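Local structure of molinate hydrolase (Gulosibacter molinativorax, 4UB9) at residues A[41-46]-A[55-60]; A[137-142]-A[467-472]; A[165-170]-A[442-447]. The protein hydrolyses the thiocarbamate pesticide molinate and is a zinc-binding member of the amidohydrolase family. One frame throughout, in Å; residues are numbered along the deposited sequence.

Contact 1: A[41-46]-A[55-60]; sequences GTLIDG and TTVFIE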
ATOM      1  N   GLY A  41      48.802 -15.670 -31.534  1.00 53.84           N
ATOM      2  CA  GLY A  41      48.508 -14.885 -30.323  1.00 48.53           C
ATOM      3  C   GLY A  41      48.968 -15.566 -29.050  1.00 44.14           C
ATOM      4  O   GLY A  41      49.356 -16.729 -29.061  1.00 41.06           O
ATOM      5  N   THR A  42      48.989 -14.795 -27.971  1.00 45.37           N
ATOM      6  CA  THR A  42      49.237 -15.330 -26.636  1.00 45.81           C
ATOM      7  C   THR A  42      47.998 -16.116 -26.143  1.00 44.30           C
ATOM      8  O   THR A  42      46.928 -15.550 -25.952  1.00 34.86           O
ATOM      9  CB  THR A  42      49.608 -14.209 -25.657  1.00 44.72           C
ATOM     10  OG1 THR A  42      50.735 -13.496 -26.179  1.00 42.15           O
ATOM     11  CG2 THR A  42      49.985 -14.789 -24.289  1.00 49.02           C
ATOM     12  N   LEU A  43      48.179 -17.419 -25.945  1.00 45.70           N
ATOM     13  CA  LEU A  43      47.106 -18.296 -25.515  1.00 43.15           C
ATOM     14  C   LEU A  43      46.934 -18.371 -23.990  1.00 41.88           C
ATOM     15  O   LEU A  43      47.883 -18.685 -23.234  1.00 41.13           O
ATOM     16  CB  LEU A  43      47.302 -19.698 -26.046  1.00 44.73           C
ATOM     17  CG  LEU A  43      46.222 -20.720 -25.605  1.00 46.87           C
ATOM     18  CD1 LEU A  43      44.894 -20.434 -26.266  1.00 44.45           C
ATOM     19  CD2 LEU A  43      46.651 -22.135 -25.951  1.00 42.64           C
ATOM     20  N   ILE A  44      45.711 -18.065 -23.556  1.00 36.43           N
ATOM     21  CA  ILE A  44      45.266 -18.259 -22.158  1.00 38.34           C
ATOM     22  C   ILE A  44      44.166 -19.265 -22.270  1.00 39.83           C
ATOM     23  O   ILE A  44      43.044 -18.922 -22.655  1.00 37.50           O
ATOM     24  CB  ILE A  44      44.748 -16.977 -21.514  1.00 41.45           C
ATOM     25  CG1 ILE A  44      45.870 -15.930 -21.436  1.00 42.37           C
ATOM     26  CG2 ILE A  44      44.213 -17.279 -20.125  1.00 42.93           C
ATOM     27  CD1 ILE A  44      45.485 -14.592 -20.826  1.00 41.24           C
ATOM     28  N   ASP A  45      44.500 -20.532 -22.045  1.00 39.58           N
ATOM     29  CA  ASP A  45      43.628 -21.650 -22.509  1.00 39.67           C
ATOM     30  C   ASP A  45      42.491 -22.060 -21.553  1.00 37.02           C
ATOM     31  O   ASP A  45      41.631 -22.864 -21.905  1.00 38.54           O
ATOM     32  CB  ASP A  45      44.471 -22.893 -22.874  1.00 38.74           C
ATOM     33  CG  ASP A  45      45.219 -23.484 -21.687  1.00 40.89           C
ATOM     34  OD1 ASP A  45      45.333 -22.840 -20.602  1.00 48.10           O
ATOM     35  OD2 ASP A  45      45.705 -24.603 -21.842  1.00 43.45           O
ATOM     36  N   GLY A  46      42.548 -21.551 -20.333  1.00 39.77           N
ATOM     37  CA  GLY A  46      41.558 -21.869 -19.296  1.00 39.33           C
ATOM     38  C   GLY A  46      41.971 -22.961 -18.307  1.00 39.68           C
ATOM     39  O   GLY A  46      41.248 -23.241 -17.345  1.00 43.72           O
ATOM     40  N   THR A  55      50.942 -18.655 -30.395  1.00 52.04           N
ATOM     41  CA  THR A  55      50.157 -19.874 -30.441  1.00 45.90           C
ATOM     42  C   THR A  55      49.093 -19.737 -31.486  1.00 42.26           C
ATOM     43  O   THR A  55      48.625 -18.659 -31.777  1.00 41.09           O
ATOM     44  CB  THR A  55      49.539 -20.224 -29.076  1.00 48.15           C
ATOM     45  OG1 THR A  55      50.553 -20.181 -28.053  1.00 47.34           O
ATOM     46  CG2 THR A  55      48.940 -21.611 -29.104  1.00 51.04           C
ATOM     47  N   THR A  56      48.793 -20.874 -32.070  1.00 42.04           N
ATOM     48  CA  THR A  56      47.777 -21.007 -33.048  1.00 46.08           C
ATOM     49  C   THR A  56      46.780 -22.074 -32.601  1.00 48.86           C
ATOM     50  O   THR A  56      47.143 -23.143 -32.115  1.00 48.87           O
ATOM     51  CB  THR A  56      48.367 -21.331 -34.446  1.00 50.95           C
ATOM     52  OG1 THR A  56      48.947 -20.123 -34.977  1.00 59.35           O
ATOM     53  CG2 THR A  56      47.306 -21.859 -35.418  1.00 47.47           C
ATOM     54  N   VAL A  57      45.511 -21.744 -32.801  1.00 47.32           N
ATOM     55  CA  VAL A  57      44.411 -22.648 -32.505  1.00 44.92           C
ATOM     56  C   VAL A  57      43.649 -22.975 -33.771  1.00 47.52           C
ATOM     57  O   VAL A  57      43.258 -22.080 -34.530  1.00 55.71           O
ATOM     58  CB  VAL A  57      43.419 -22.027 -31.523  1.00 46.77           C
ATOM     59  CG1 VAL A  57      42.262 -22.993 -31.264  1.00 50.95           C
ATOM     60  CG2 VAL A  57      44.122 -21.649 -30.238  1.00 42.55           C
ATOM     61  N   PHE A  58      43.476 -24.257 -34.016  1.00 42.65           N
ATOM     62  CA  PHE A  58      42.887 -24.686 -35.261  1.00 46.75           C
ATOM     63  C   PHE A  58      41.604 -25.430 -34.990  1.00 47.00           C
ATOM     64  O   PHE A  58      41.575 -26.432 -34.256  1.00 47.59           O
ATOM     65  CB  PHE A  58      43.842 -25.572 -36.081  1.00 51.15           C
ATOM     66  CG  PHE A  58      43.357 -25.855 -37.475  1.00 53.68           C
ATOM     67  CD1 PHE A  58      43.472 -24.901 -38.456  1.00 57.68           C
ATOM     68  CD2 PHE A  58      42.832 -27.099 -37.816  1.00 59.83           C
ATOM     69  CE1 PHE A  58      43.036 -25.147 -39.750  1.00 60.90           C
ATOM     70  CE2 PHE A  58      42.405 -27.360 -39.115  1.00 64.07           C
ATOM     71  CZ  PHE A  58      42.498 -26.373 -40.082  1.00 59.12           C
ATOM     72  N   ILE A  59      40.560 -24.956 -35.648  1.00 48.21           N
ATOM     73  CA  ILE A  59      39.219 -25.511 -35.486  1.00 49.93           C
ATOM     74  C   ILE A  59      38.707 -25.991 -36.813  1.00 46.04           C
ATOM     75  O   ILE A  59      38.781 -25.289 -37.807  1.00 54.17           O
ATOM     76  CB  ILE A  59      38.220 -24.476 -34.912  1.00 45.92           C
ATOM     77  CG1 ILE A  59      38.685 -24.003 -33.531  1.00 41.52           C
ATOM     78  CG2 ILE A  59      36.818 -25.049 -34.835  1.00 44.52           C
ATOM     79  CD1 ILE A  59      38.308 -22.556 -33.237  1.00 45.37           C
ATOM     80  N   GLU A  60      38.118 -27.167 -36.776  1.00 47.93           N
ATOM     81  CA  GLU A  60      37.618 -27.837 -37.946  1.00 51.24           C
ATOM     82  C   GLU A  60      36.224 -28.419 -37.658  1.00 49.21           C
ATOM     83  O   GLU A  60      36.049 -29.218 -36.754  1.00 47.03           O
ATOM     84  CB  GLU A  60      38.586 -28.951 -38.282  1.00 56.72           C
ATOM     85  CG  GLU A  60      38.569 -29.391 -39.718  1.00 72.25           C
ATOM     86  CD  GLU A  60      39.578 -30.509 -39.975  1.00 85.34           C
ATOM     87  OE1 GLU A  60      39.232 -31.506 -40.651  1.00 79.91           O
ATOM     88  OE2 GLU A  60      40.717 -30.395 -39.475  1.00 83.71           O
TER
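Gly41 and Thr55 form a single antiparallel bridge, a hydrogen-bonded pair, at the loop end of the β-hairpin formed by strands 36-39 and 55-60, within the β-rich part of the protein that adjoins the amidohydrolase barrel. Strand 55-60 runs on beside strand 36-39, whereas 41-43 turns off to lie against strand 88-95, so the axes of 41-43 and 55-60 stand 78° apart and diverge beyond this one pair.

The polar part of the contact is all backbone. Gly41 N reaches Thr55 O at 3.0 Å. The return bond, from Thr55 N to Gly41 O, is shorter at 2.8 Å and straighter at the hydrogen (158°). Together they close a ring of two bonds that fixes the register of the hairpin where its strands begin to part.

Thr55 suits this place because its branched CB divides the two kinds of work. Its hydroxyl lies beside its own backbone N (chi1 -50°) and is hydrogen-bonded to the carbonyl oxygens of Val52 and Pro53 in the loop, while CG2 is left to face leucine. With alanine in place of this threonine, the carbonyls of Val52 and Pro53 would probably lose their hydroxyl partner and a gap would open beside Leu43.

The apolar contacts all start from Leu43, a buried residue whose CB rests 3.8 Å from Thr55 CB, the two side chains crossing at a slant. Leucine suits the widening angle between the strands because its forked end can serve two neighbours: CD2 lies 3.9 Å from Thr55 CG2, and CD1 comes within 4.2 Å of Val57 CG2.

Contact 2: A[137-142]-A[467-472]; sequences GVTTVF and VVKEGR
Thr139 and Val468 meet at a flat backbone group, the peptide that follows Val468: its oxygen faces the CG2 methyl of Thr139 at 3.7 Å. The methyl stands above the peptide plane and beyond the oxygen. A second carbonyl, that of Thr139 itself, has Lys469 CE 4.2 Å from its oxygen. No aromatic ring takes part in the contact, and no hydrogen bond crosses it.

Thr139 lies on strand 138-143, probably one of the strands of the TIM barrel, while 467-469 ends strand 464-469, which is antiparallel to 447-450 in the same mixed sheet. The CG2 of Thr139 is anti to the carbonyl carbon, which directs the methyl toward strand 467-469, also within 4.2 Å of Lys469 CG. Threonine suits a site with two kinds of neighbour, since its hydroxyl makes a weak hydrogen bond to Leu93 O on the next strand.

At the other end Val467 CG2 packs 4.1 Å from the CA of Gly137. Gly137, with phi at 87°, is the C' residue of a Schellman motif that ends helix 122-135, a conformation that a side chain would jam against the preceding carbonyl. Its bare CA also presents a low surface to valine, whose side chain touches Leu134 of the same helix as well.

Lys469 contributes its aliphatic length here: the chain is extended beyond CG and passes Thr139 before its NZ is hydrogen-bonded to Gly165 O. Lys469 also opens the type I' turn that ends at Arg472, where the backbone N and O of these two residues bond reciprocally. The chemistry implies that methyl and methylene groups join the barrel strand to this late strand, while each polar side-chain end is satisfied elsewhere.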
ATOM      1  N   GLY A 137      31.063 -11.666 -25.663  1.00 28.77           N
ATOM      2  CA  GLY A 137      32.043 -12.763 -25.732  1.00 34.37           C
ATOM      3  C   GLY A 137      31.639 -14.055 -25.012  1.00 38.10           C
ATOM      4  O   GLY A 137      32.428 -15.005 -24.904  1.00 38.92           O
ATOM      5  N   VAL A 138      30.403 -14.085 -24.525  1.00 37.83           N
ATOM      6  CA  VAL A 138      29.922 -15.221 -23.764  1.00 35.38           C
ATOM      7  C   VAL A 138      29.301 -16.196 -24.753  1.00 31.58           C
ATOM      8  O   VAL A 138      28.274 -15.904 -25.342  1.00 27.85           O
ATOM      9  CB  VAL A 138      28.917 -14.808 -22.699  1.00 33.36           C
ATOM     10  CG1 VAL A 138      28.349 -16.041 -21.976  1.00 34.96           C
ATOM     11  CG2 VAL A 138      29.554 -13.861 -21.712  1.00 36.34           C
ATOM     12  N   THR A 139      29.937 -17.341 -24.922  1.00 29.15           N
ATOM     13  CA  THR A 139      29.460 -18.328 -25.883  1.00 33.58           C
ATOM     14  C   THR A 139      28.533 -19.389 -25.253  1.00 35.46           C
ATOM     15  O   THR A 139      27.787 -20.073 -25.959  1.00 39.24           O
ATOM     16  CB  THR A 139      30.632 -19.040 -26.556  1.00 37.15           C
ATOM     17  OG1 THR A 139      31.654 -19.274 -25.574  1.00 38.55           O
ATOM     18  CG2 THR A 139      31.194 -18.170 -27.696  1.00 38.13           C
ATOM     19  N   THR A 140      28.591 -19.517 -23.930  1.00 36.89           N
ATOM     20  CA  THR A 140      27.693 -20.426 -23.184  1.00 37.83           C
ATOM     21  C   THR A 140      27.091 -19.750 -21.966  1.00 37.23           C
ATOM     22  O   THR A 140      27.813 -19.174 -21.145  1.00 36.54           O
ATOM     23  CB  THR A 140      28.406 -21.708 -22.731  1.00 42.24           C
ATOM     24  OG1 THR A 140      28.961 -22.368 -23.876  1.00 38.44           O
ATOM     25  CG2 THR A 140      27.446 -22.660 -22.035  1.00 39.73           C
ATOM     26  N   VAL A 141      25.753 -19.802 -21.877  1.00 33.75           N
ATOM     27  CA  VAL A 141      25.061 -19.302 -20.708  1.00 31.09           C
ATOM     28  C   VAL A 141      24.272 -20.387 -19.992  1.00 30.43           C
ATOM     29  O   VAL A 141      23.639 -21.241 -20.609  1.00 30.28           O
ATOM     30  CB  VAL A 141      24.102 -18.116 -21.012  1.00 31.38           C
ATOM     31  CG1 VAL A 141      24.888 -16.897 -21.462  1.00 33.05           C
ATOM     32  CG2 VAL A 141      23.055 -18.491 -22.024  1.00 29.37           C
ATOM     33  N   PHE A 142      24.283 -20.293 -18.678  1.00 28.59           N
ATOM     34  CA  PHE A 142      23.505 -21.177 -17.809  1.00 28.29           C
ATOM     35  C   PHE A 142      22.424 -20.374 -17.171  1.00 30.10           C
ATOM     36  O   PHE A 142      22.671 -19.509 -16.306  1.00 29.74           O
ATOM     37  CB  PHE A 142      24.410 -21.805 -16.772  1.00 28.41           C
ATOM     38  CG  PHE A 142      25.353 -22.782 -17.358  1.00 28.03           C
ATOM     39  CD1 PHE A 142      24.981 -24.092 -17.568  1.00 29.52           C
ATOM     40  CD2 PHE A 142      26.612 -22.388 -17.763  1.00 30.78           C
ATOM     41  CE1 PHE A 142      25.865 -25.022 -18.138  1.00 28.58           C
ATOM     42  CE2 PHE A 142      27.485 -23.294 -18.334  1.00 29.37           C
ATOM     43  CZ  PHE A 142      27.108 -24.618 -18.518  1.00 27.80           C
ATOM     44  N   VAL A 467      35.036 -12.754 -31.877  1.00 41.06           N
ATOM     45  CA  VAL A 467      34.232 -13.742 -31.161  1.00 35.62           C
ATOM     46  C   VAL A 467      33.923 -14.883 -32.097  1.00 32.55           C
ATOM     47  O   VAL A 467      33.402 -14.678 -33.178  1.00 34.32           O
ATOM     48  CB  VAL A 467      32.912 -13.151 -30.624  1.00 36.80           C
ATOM     49  CG1 VAL A 467      32.090 -14.235 -29.949  1.00 34.59           C
ATOM     50  CG2 VAL A 467      33.166 -12.006 -29.643  1.00 34.91           C
ATOM     51  N   VAL A 468      34.198 -16.090 -31.639  1.00 34.74           N
ATOM     52  CA  VAL A 468      34.025 -17.277 -32.446  1.00 34.34           C
ATOM     53  C   VAL A 468      33.250 -18.330 -31.666  1.00 39.55           C
ATOM     54  O   VAL A 468      33.578 -18.648 -30.505  1.00 40.93           O
ATOM     55  CB  VAL A 468      35.373 -17.892 -32.827  1.00 36.79           C
ATOM     56  CG1 VAL A 468      35.184 -19.196 -33.614  1.00 39.72           C
ATOM     57  CG2 VAL A 468      36.178 -16.905 -33.642  1.00 36.13           C
ATOM     58  N   LYS A 469      32.298 -18.940 -32.347  1.00 38.31           N
ATOM     59  CA  LYS A 469      31.461 -19.972 -31.764  1.00 40.07           C
ATOM     60  C   LYS A 469      31.392 -21.185 -32.661  1.00 39.78           C
ATOM     61  O   LYS A 469      30.928 -21.102 -33.779  1.00 39.94           O
ATOM     62  CB  LYS A 469      30.048 -19.456 -31.541  1.00 41.61           C
ATOM     63  CG  LYS A 469      29.215 -20.397 -30.673  1.00 45.05           C
ATOM     64  CD  LYS A 469      27.728 -20.113 -30.750  1.00 42.75           C
ATOM     65  CE  LYS A 469      26.999 -21.147 -29.913  1.00 39.83           C
ATOM     66  NZ  LYS A 469      25.557 -21.167 -30.216  1.00 42.44           N
ATOM     67  N   GLU A 470      31.862 -22.316 -32.149  1.00 44.87           N
ATOM     68  CA  GLU A 470      31.984 -23.540 -32.940  1.00 46.91           C
ATOM     69  C   GLU A 470      32.660 -23.243 -34.294  1.00 49.32           C
ATOM     70  O   GLU A 470      32.180 -23.583 -35.368  1.00 47.35           O
ATOM     71  CB  GLU A 470      30.641 -24.194 -33.110  1.00 48.40           C
ATOM     72  CG  GLU A 470      30.208 -24.861 -31.827  1.00 54.53           C
ATOM     73  CD  GLU A 470      28.875 -25.589 -31.926  1.00 56.21           C
ATOM     74  OE1 GLU A 470      28.639 -26.302 -32.910  1.00 63.24           O
ATOM     75  OE2 GLU A 470      28.097 -25.498 -30.971  1.00 57.70           O
ATOM     76  N   GLY A 471      33.790 -22.556 -34.201  1.00 50.24           N
ATOM     77  CA  GLY A 471      34.607 -22.224 -35.376  1.00 53.32           C
ATOM     78  C   GLY A 471      34.029 -21.226 -36.364  1.00 56.65           C
ATOM     79  O   GLY A 471      34.567 -21.022 -37.454  1.00 48.80           O
ATOM     80  N   ARG A 472      32.928 -20.606 -35.973  1.00 55.14           N
ATOM     81  CA  ARG A 472      32.246 -19.652 -36.819  1.00 49.73           C
ATOM     82  C   ARG A 472      32.410 -18.296 -36.212  1.00 47.90           C
ATOM     83  O   ARG A 472      32.115 -18.090 -35.045  1.00 54.67           O
ATOM     84  CB  ARG A 472      30.790 -20.020 -36.873  1.00 58.25           C
ATOM     85  CG  ARG A 472      29.928 -19.082 -37.693  1.00 59.03           C
ATOM     86  CD  ARG A 472      28.513 -19.622 -37.697  1.00 57.54           C
ATOM     87  NE  ARG A 472      27.661 -18.560 -37.193  1.00 63.49           N
ATOM     88  CZ  ARG A 472      27.081 -18.519 -36.006  1.00 55.17           C
ATOM     89  NH1 ARG A 472      27.173 -19.510 -35.144  1.00 56.72           N
ATOM     90  NH2 ARG A 472      26.364 -17.469 -35.702  1.00 58.23           N
TER

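Contact 3: A[165-170]-A[442-447]; sequences GARIFF and GKLGDV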
ATOM      1  N   GLY A 165      22.916 -16.877 -31.152  1.00 34.05           N
ATOM      2  CA  GLY A 165      23.120 -16.569 -29.737  1.00 33.38           C
ATOM      3  C   GLY A 165      24.071 -17.487 -29.010  1.00 28.52           C
ATOM      4  O   GLY A 165      24.417 -18.542 -29.484  1.00 29.62           O
ATOM      5  N   ALA A 166      24.440 -17.098 -27.814  1.00 29.14           N
ATOM      6  CA  ALA A 166      25.130 -17.997 -26.907  1.00 33.22           C
ATOM      7  C   ALA A 166      24.338 -19.277 -26.751  1.00 36.42           C
ATOM      8  O   ALA A 166      23.103 -19.252 -26.809  1.00 35.32           O
ATOM      9  CB  ALA A 166      25.326 -17.350 -25.539  1.00 34.71           C
ATOM     10  N   ARG A 167      25.030 -20.412 -26.591  1.00 37.20           N
ATOM     11  CA  ARG A 167      24.282 -21.626 -26.347  1.00 37.88           C
ATOM     12  C   ARG A 167      23.774 -21.595 -24.902  1.00 34.00           C
ATOM     13  O   ARG A 167      24.388 -21.015 -23.984  1.00 34.02           O
ATOM     14  CB  ARG A 167      25.023 -22.905 -26.679  1.00 37.58           C
ATOM     15  CG  ARG A 167      25.982 -23.406 -25.652  1.00 39.88           C
ATOM     16  CD  ARG A 167      26.566 -24.757 -26.070  1.00 36.66           C
ATOM     17  NE  ARG A 167      27.345 -24.636 -27.287  1.00 38.75           N
ATOM     18  CZ  ARG A 167      28.499 -23.980 -27.423  1.00 39.89           C
ATOM     19  NH1 ARG A 167      29.098 -23.386 -26.395  1.00 43.58           N
ATOM     20  NH2 ARG A 167      29.088 -23.933 -28.618  1.00 45.39           N
ATOM     21  N   ILE A 168      22.618 -22.190 -24.754  1.00 34.88           N
ATOM     22  CA  ILE A 168      21.864 -22.171 -23.529  1.00 34.24           C
ATOM     23  C   ILE A 168      21.723 -23.536 -22.914  1.00 33.13           C
ATOM     24  O   ILE A 168      21.398 -24.508 -23.577  1.00 37.09           O
ATOM     25  CB  ILE A 168      20.449 -21.680 -23.779  1.00 36.57           C
ATOM     26  CG1 ILE A 168      20.467 -20.287 -24.367  1.00 39.39           C
ATOM     27  CG2 ILE A 168      19.656 -21.645 -22.466  1.00 38.70           C
ATOM     28  CD1 ILE A 168      19.100 -19.825 -24.825  1.00 41.94           C
ATOM     29  N   PHE A 169      21.933 -23.569 -21.616  1.00 36.42           N
ATOM     30  CA  PHE A 169      21.479 -24.667 -20.766  1.00 35.37           C
ATOM     31  C   PHE A 169      20.647 -24.098 -19.629  1.00 33.69           C
ATOM     32  O   PHE A 169      20.977 -23.062 -19.082  1.00 30.07           O
ATOM     33  CB  PHE A 169      22.663 -25.454 -20.221  1.00 34.93           C
ATOM     34  CG  PHE A 169      23.503 -26.035 -21.293  1.00 32.48           C
ATOM     35  CD1 PHE A 169      23.041 -27.086 -22.079  1.00 32.51           C
ATOM     36  CD2 PHE A 169      24.782 -25.499 -21.549  1.00 34.79           C
ATOM     37  CE1 PHE A 169      23.819 -27.622 -23.119  1.00 29.69           C
ATOM     38  CE2 PHE A 169      25.550 -26.012 -22.582  1.00 33.16           C
ATOM     39  CZ  PHE A 169      25.078 -27.082 -23.364  1.00 31.20           C
ATOM     40  N   PHE A 170      19.579 -24.807 -19.261  1.00 35.26           N
ATOM     41  CA  PHE A 170      18.650 -24.255 -18.294  1.00 31.91           C
ATOM     42  C   PHE A 170      18.143 -25.195 -17.190  1.00 34.12           C
ATOM     43  O   PHE A 170      18.154 -26.404 -17.324  1.00 28.92           O
ATOM     44  CB  PHE A 170      17.503 -23.613 -19.029  1.00 34.10           C
ATOM     45  CG  PHE A 170      16.699 -24.561 -19.826  1.00 30.73           C
ATOM     46  CD1 PHE A 170      15.819 -25.427 -19.202  1.00 29.79           C
ATOM     47  CD2 PHE A 170      16.769 -24.560 -21.193  1.00 27.71           C
ATOM     48  CE1 PHE A 170      15.047 -26.303 -19.960  1.00 30.96           C
ATOM     49  CE2 PHE A 170      16.004 -25.421 -21.956  1.00 28.32           C
ATOM     50  CZ  PHE A 170      15.134 -26.293 -21.352  1.00 28.80           C
ATOM     51  N   GLY A 442      39.726 -31.415 -29.153  1.00 42.04           N
ATOM     52  CA  GLY A 442      38.520 -32.245 -28.951  1.00 41.81           C
ATOM     53  C   GLY A 442      37.319 -31.468 -28.435  1.00 41.73           C
ATOM     54  O   GLY A 442      36.193 -31.845 -28.682  1.00 42.79           O
ATOM     55  N   LYS A 443      37.567 -30.359 -27.761  1.00 43.45           N
ATOM     56  CA  LYS A 443      36.483 -29.495 -27.267  1.00 44.89           C
ATOM     57  C   LYS A 443      35.877 -28.604 -28.345  1.00 42.38           C
ATOM     58  O   LYS A 443      36.442 -28.441 -29.419  1.00 47.47           O
ATOM     59  CB  LYS A 443      36.965 -28.643 -26.089  1.00 49.14           C
ATOM     60  CG  LYS A 443      37.335 -29.483 -24.870  1.00 47.04           C
ATOM     61  CD  LYS A 443      37.531 -28.635 -23.622  1.00 50.06           C
ATOM     62  CE  LYS A 443      38.137 -29.476 -22.530  1.00 50.15           C
ATOM     63  NZ  LYS A 443      38.013 -28.835 -21.198  1.00 59.71           N
ATOM     64  N   LEU A 444      34.724 -28.023 -28.049  1.00 38.51           N
ATOM     65  CA  LEU A 444      34.060 -27.117 -28.997  1.00 37.76           C
ATOM     66  C   LEU A 444      34.899 -25.884 -29.305  1.00 39.61           C
ATOM     67  O   LEU A 444      35.624 -25.378 -28.459  1.00 38.02           O
ATOM     68  CB  LEU A 444      32.705 -26.685 -28.477  1.00 39.77           C
ATOM     69  CG  LEU A 444      31.635 -27.785 -28.464  1.00 39.43           C
ATOM     70  CD1 LEU A 444      30.555 -27.449 -27.465  1.00 36.00           C
ATOM     71  CD2 LEU A 444      31.017 -28.003 -29.842  1.00 40.51           C
ATOM     72  N   GLY A 445      34.765 -25.395 -30.525  1.00 38.77           N
ATOM     73  CA  GLY A 445      35.559 -24.261 -31.043  1.00 39.99           C
ATOM     74  C   GLY A 445      35.073 -22.867 -30.710  1.00 37.38           C
ATOM     75  O   GLY A 445      34.787 -22.035 -31.591  1.00 40.00           O
ATOM     76  N   ASP A 446      34.986 -22.622 -29.423  1.00 38.22           N
ATOM     77  CA  ASP A 446      34.518 -21.356 -28.908  1.00 38.26           C
ATOM     78  C   ASP A 446      35.702 -20.573 -28.443  1.00 41.90           C
ATOM     79  O   ASP A 446      36.411 -20.974 -27.507  1.00 46.83           O
ATOM     80  CB  ASP A 446      33.550 -21.566 -27.729  1.00 45.62           C
ATOM     81  CG  ASP A 446      32.240 -22.290 -28.124  1.00 45.89           C
ATOM     82  OD1 ASP A 446      31.973 -22.480 -29.331  1.00 50.39           O
ATOM     83  OD2 ASP A 446      31.479 -22.684 -27.197  1.00 51.60           O
ATOM     84  N   VAL A 447      35.900 -19.397 -29.013  1.00 40.47           N
ATOM     85  CA  VAL A 447      37.111 -18.622 -28.715  1.00 35.16           C
ATOM     86  C   VAL A 447      36.807 -17.164 -28.787  1.00 37.67           C
ATOM     87  O   VAL A 447      35.997 -16.725 -29.604  1.00 43.69           O
ATOM     88  CB  VAL A 447      38.194 -18.896 -29.771  1.00 40.37           C
ATOM     89  CG1 VAL A 447      39.415 -18.053 -29.550  1.00 39.53           C
ATOM     90  CG2 VAL A 447      38.574 -20.365 -29.767  1.00 44.11           C
TER
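Arg167 and Asp446 form a buried salt bridge between strand 167-170, probably a strand of the TIM barrel, and the loop that leads into strand 447-450. The tight part of the contact is this charged pair. Arg167 NH1 gives Asp446 OD2 a 2.6 Å hydrogen bond at 154°, received on the syn lone pair of the oxygen. NH2 adds two weak bonds, one to OD2 and a longer one to OD1. Guanidinium and carboxylate planes are only 10° apart, so the carboxylate meets the guanidinium at its edge, the two groups lying nearly in one plane. A bend at chi3 (64°) turns the arginine end toward the aspartate.

Arginine suits a buried place with several acceptors: NH1 is also bonded to Thr140 OG1, and NH2 has a second charged partner in Glu470 OE2. Two acids beside it are likely to favour its charged state. Asp446 OD1 in turn accepts a hydrogen bond from the backbone N of Glu470, which ties its rotation to the neighbouring turn.

The looser side belongs to Leu444, which is partly exposed and lends only dispersion contact. Gly445, at the centre of an inverse gamma turn, separates it from Asp446, letting the acid take the edge of the guanidinium while the leucine takes a face: Leu444 CD1 lies over the middle of that group, 4.0 Å from Arg167 CZ.

From the N terminus, contact 1 closes first, a hairpin loop completed before the chain enters the barrel. Contact 2 opens at 137-142 and closes more than three hundred residues later at 467-472; contact 3, joining 165-170 to 442-447, is nested inside that loop. The intervening chain carries the zinc ligands His282 and His302, away from all three contacts. Contacts 2 and 3 lie about 5 Å apart between centres, and their first segments are neighbouring strands of one sheet. Ile59 joins contact 1 to both, packing on Gly471 and Gly445, so the N-terminal β strands, the late strands and the barrel are tied together.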